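Local coordinates for methyltransferase-like protein (Saccharopolyspora spinosa, PDB 4PNE) that catalyses a [4+2] cycloaddition in spinosyn biosynthesis and is built like a SAM-dependent methyltransferase, at residues Q41-V46 and L170-E175. Sequence-based numbering, arbitrary orientation.
Sequences QMYDLV and LLEMSE. With SAH (S-adenosyl-L-homocysteine), chain C.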
loop_
_atom_site.group_PDB
_atom_site.type_symbol
_atom_site.label_atom_id
_atom_site.label_comp_id
_atom_site.label_asym_id
_atom_site.label_seq_id
_atom_site.Cartn_x
_atom_site.Cartn_y
_atom_site.Cartn_z
ATOM N N GLN A 41 8.368 -2.697 -13.021
ATOM C CA GLN A 41 8.882 -1.793 -14.046
ATOM C C GLN A 41 8.159 -0.444 -14.001
ATOM O O GLN A 41 8.792 0.613 -14.117
ATOM C CB GLN A 41 8.734 -2.455 -15.429
ATOM C CG GLN A 41 9.146 -1.626 -16.644
ATOM C CD GLN A 41 10.561 -1.091 -16.563
ATOM O OE1 GLN A 41 11.450 -1.728 -15.991
ATOM N NE2 GLN A 41 10.789 0.068 -17.173
ATOM N N MET A 42 6.845 -0.481 -13.806
ATOM C CA MET A 42 6.083 0.753 -13.771
ATOM C C MET A 42 6.566 1.577 -12.596
ATOM O O MET A 42 6.810 2.762 -12.727
ATOM C CB MET A 42 4.586 0.476 -13.693
ATOM C CG MET A 42 3.694 1.723 -13.784
ATOM S SD MET A 42 3.985 2.897 -15.160
ATOM C CE MET A 42 2.943 4.287 -14.722
ATOM N N TYR A 43 6.720 0.943 -11.439
ATOM C CA TYR A 43 7.215 1.688 -10.272
ATOM C C TYR A 43 8.660 2.122 -10.451
ATOM O O TYR A 43 9.066 3.185 -9.960
ATOM C CB TYR A 43 7.050 0.847 -8.995
ATOM C CG TYR A 43 5.676 0.997 -8.403
ATOM C CD1 TYR A 43 5.310 2.178 -7.762
ATOM C CD2 TYR A 43 4.732 -0.017 -8.506
ATOM C CE1 TYR A 43 4.071 2.338 -7.239
ATOM C CE2 TYR A 43 3.445 0.157 -7.978
ATOM C CZ TYR A 43 3.148 1.345 -7.353
ATOM O OH TYR A 43 1.915 1.571 -6.814
ATOM N N ASP A 44 9.447 1.331 -11.169
ATOM C CA ASP A 44 10.839 1.742 -11.462
ATOM C C ASP A 44 10.835 3.099 -12.208
ATOM O O ASP A 44 11.683 3.976 -11.960
ATOM C CB ASP A 44 11.585 0.689 -12.300
ATOM C CG ASP A 44 11.996 -0.557 -11.506
ATOM O OD1 ASP A 44 11.998 -0.560 -10.255
ATOM O OD2 ASP A 44 12.325 -1.549 -12.171
ATOM N N LEU A 45 9.899 3.214 -13.142
ATOM C CA LEU A 45 9.766 4.396 -13.968
ATOM C C LEU A 45 9.183 5.590 -13.235
ATOM O O LEU A 45 9.653 6.698 -13.436
ATOM C CB LEU A 45 8.908 4.090 -15.194
ATOM C CG LEU A 45 9.559 3.171 -16.215
ATOM C CD1 LEU A 45 8.547 2.784 -17.300
ATOM C CD2 LEU A 45 10.786 3.828 -16.806
ATOM N N VAL A 46 8.166 5.380 -12.407
ATOM C CA VAL A 46 7.426 6.483 -11.799
ATOM C C VAL A 46 8.056 6.962 -10.494
ATOM O O VAL A 46 7.817 8.074 -10.055
ATOM C CB VAL A 46 5.939 6.085 -11.541
ATOM C CG1 VAL A 46 5.798 5.248 -10.313
ATOM C CG2 VAL A 46 5.083 7.333 -11.385
ATOM N N LEU A 170 -2.412 -5.151 -2.492
ATOM C CA LEU A 170 -3.079 -6.355 -2.990
ATOM C C LEU A 170 -3.768 -6.138 -4.329
ATOM O O LEU A 170 -3.773 -7.023 -5.179
ATOM C CB LEU A 170 -4.110 -6.855 -1.960
ATOM C CG LEU A 170 -3.545 -7.377 -0.642
ATOM C CD1 LEU A 170 -4.642 -7.759 0.299
ATOM C CD2 LEU A 170 -2.652 -8.574 -0.908
ATOM N N LEU A 171 -4.356 -4.975 -4.550
ATOM C CA LEU A 171 -5.112 -4.804 -5.779
ATOM C C LEU A 171 -4.216 -4.598 -7.004
ATOM O O LEU A 171 -4.677 -4.687 -8.130
ATOM C CB LEU A 171 -6.106 -3.657 -5.637
ATOM C CG LEU A 171 -7.290 -3.940 -4.712
ATOM C CD1 LEU A 171 -8.260 -2.777 -4.773
ATOM C CD2 LEU A 171 -8.047 -5.216 -5.090
ATOM N N GLU A 172 -2.924 -4.412 -6.782
ATOM C CA GLU A 172 -1.965 -4.337 -7.889
ATOM C C GLU A 172 -1.521 -5.688 -8.399
ATOM O O GLU A 172 -0.822 -5.777 -9.398
ATOM C CB GLU A 172 -0.724 -3.566 -7.464
ATOM C CG GLU A 172 -1.037 -2.134 -7.226
ATOM C CD GLU A 172 0.183 -1.284 -6.994
ATOM O OE1 GLU A 172 1.300 -1.819 -6.817
ATOM O OE2 GLU A 172 0.005 -0.071 -7.017
ATOM N N MET A 173 -1.887 -6.741 -7.700
ATOM C CA MET A 173 -1.367 -8.047 -8.026
ATOM C C MET A 173 -2.226 -8.762 -9.046
ATOM O O MET A 173 -3.434 -8.596 -9.033
ATOM C CB MET A 173 -1.244 -8.853 -6.757
ATOM C CG MET A 173 -0.437 -8.084 -5.746
ATOM S SD MET A 173 -0.125 -9.046 -4.295
ATOM C CE MET A 173 0.777 -7.850 -3.298
ATOM N N SER A 174 -1.614 -9.567 -9.913
ATOM C CA SER A 174 -2.389 -10.224 -10.961
ATOM C C SER A 174 -3.372 -11.197 -10.334
ATOM O O SER A 174 -4.496 -11.319 -10.790
ATOM C CB SER A 174 -1.479 -10.929 -11.972
ATOM O OG SER A 174 -0.671 -11.922 -11.373
ATOM N N GLU A 175 -2.953 -11.854 -9.259
ATOM C CA GLU A 175 -3.780 -12.843 -8.564
ATOM C C GLU A 175 -3.773 -12.550 -7.064
ATOM O O GLU A 175 -2.989 -13.146 -6.317
ATOM C CB GLU A 175 -3.262 -14.255 -8.830
ATOM C CG GLU A 175 -3.392 -14.704 -10.273
ATOM C CD GLU A 175 -2.733 -16.052 -10.521
ATOM O OE1 GLU A 175 -3.276 -17.077 -10.055
ATOM O OE2 GLU A 175 -1.664 -16.084 -11.173
HETATM N N SAH C . 2.834 0.061 1.079
HETATM C CA SAH C . 3.595 1.141 0.444
HETATM C CB SAH C . 3.513 1.156 -1.080
HETATM C CG SAH C . 2.165 0.976 -1.733
HETATM S SD SAH C . 2.282 1.212 -3.512
HETATM C C SAH C . 3.141 2.462 1.002
HETATM O O SAH C . 3.832 3.451 0.840
HETATM O OXT SAH C . 2.121 2.509 1.694
HETATM C "C5'" SAH C . 2.119 -0.527 -3.992
HETATM C "C4'" SAH C . 3.342 -1.372 -3.670
HETATM O "O4'" SAH C . 3.037 -2.746 -3.869
HETATM C "C3'" SAH C . 4.545 -1.091 -4.554
HETATM O "O3'" SAH C . 5.657 -1.009 -3.681
HETATM C "C2'" SAH C . 4.614 -2.299 -5.474
HETATM O "O2'" SAH C . 5.893 -2.626 -6.015
HETATM C "C1'" SAH C . 4.079 -3.393 -4.551
HETATM N N9 SAH C . 3.627 -4.588 -5.288
HETATM C C8 SAH C . 2.805 -4.703 -6.362
HETATM N N7 SAH C . 2.712 -6.001 -6.728
HETATM C C5 SAH C . 3.491 -6.716 -5.892
HETATM C C6 SAH C . 3.792 -8.059 -5.806
HETATM N N6 SAH C . 3.261 -8.945 -6.636
HETATM N N1 SAH C . 4.612 -8.489 -4.825
HETATM C C2 SAH C . 5.174 -7.607 -3.925
HETATM N N3 SAH C . 4.923 -6.269 -4.031
HETATM C C4 SAH C . 4.067 -5.842 -4.986
#
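Y43 and E172 reach toward each other from opposite directions and meet through one short hydrogen bond, Y43 OH donating to E172 OE2 at 2.5 Å. The acceptor uses its syn lone pair, on the side of OE1, and OE1 itself lies at the ring edge, 3.1 Å from Y43 CE2. E172 CD sits at the ring edge, in its plane, while the carboxylate is turned 36° against the ring. S-adenosyl-L-homocysteine touches both side chains. Its ribose lies over the rim of one face of the Y43 ring, C3' of the ligand standing 3.8 Å above the plane. SD of S-adenosyl-L-homocysteine is 3.3 Å from Y43 OH. C5' of the ligand approaches E172 OE1 to 3.2 Å. The E172 chain runs extended beyond CG (chi2 -172°), which carries its carboxylate across from the short 3-10 turn 170-172 to the tyrosine. Next along the chain, M173 turns to the adenine, where M173 CE lies 3.9 Å from C6 of the base.

The tyrosine comes from helix 36-54, and the glutamate from the loop between strand 161-167 and helix 176-186 of the methyltransferase-like fold. D44 secures the helix beside the pocket by hydrogen bonds to S124 OG and V126 N; R219 NH1 holds the M173 carbonyl. The bond thus links helix 36-54 to the loop 170-175 beside the thioether of the bound S-adenosyl-L-homocysteine. Being so short, it probably fixes the rotation of the Y43 hydroxyl, whose proton is directed to E172 while its oxygen stays next to the sulfur.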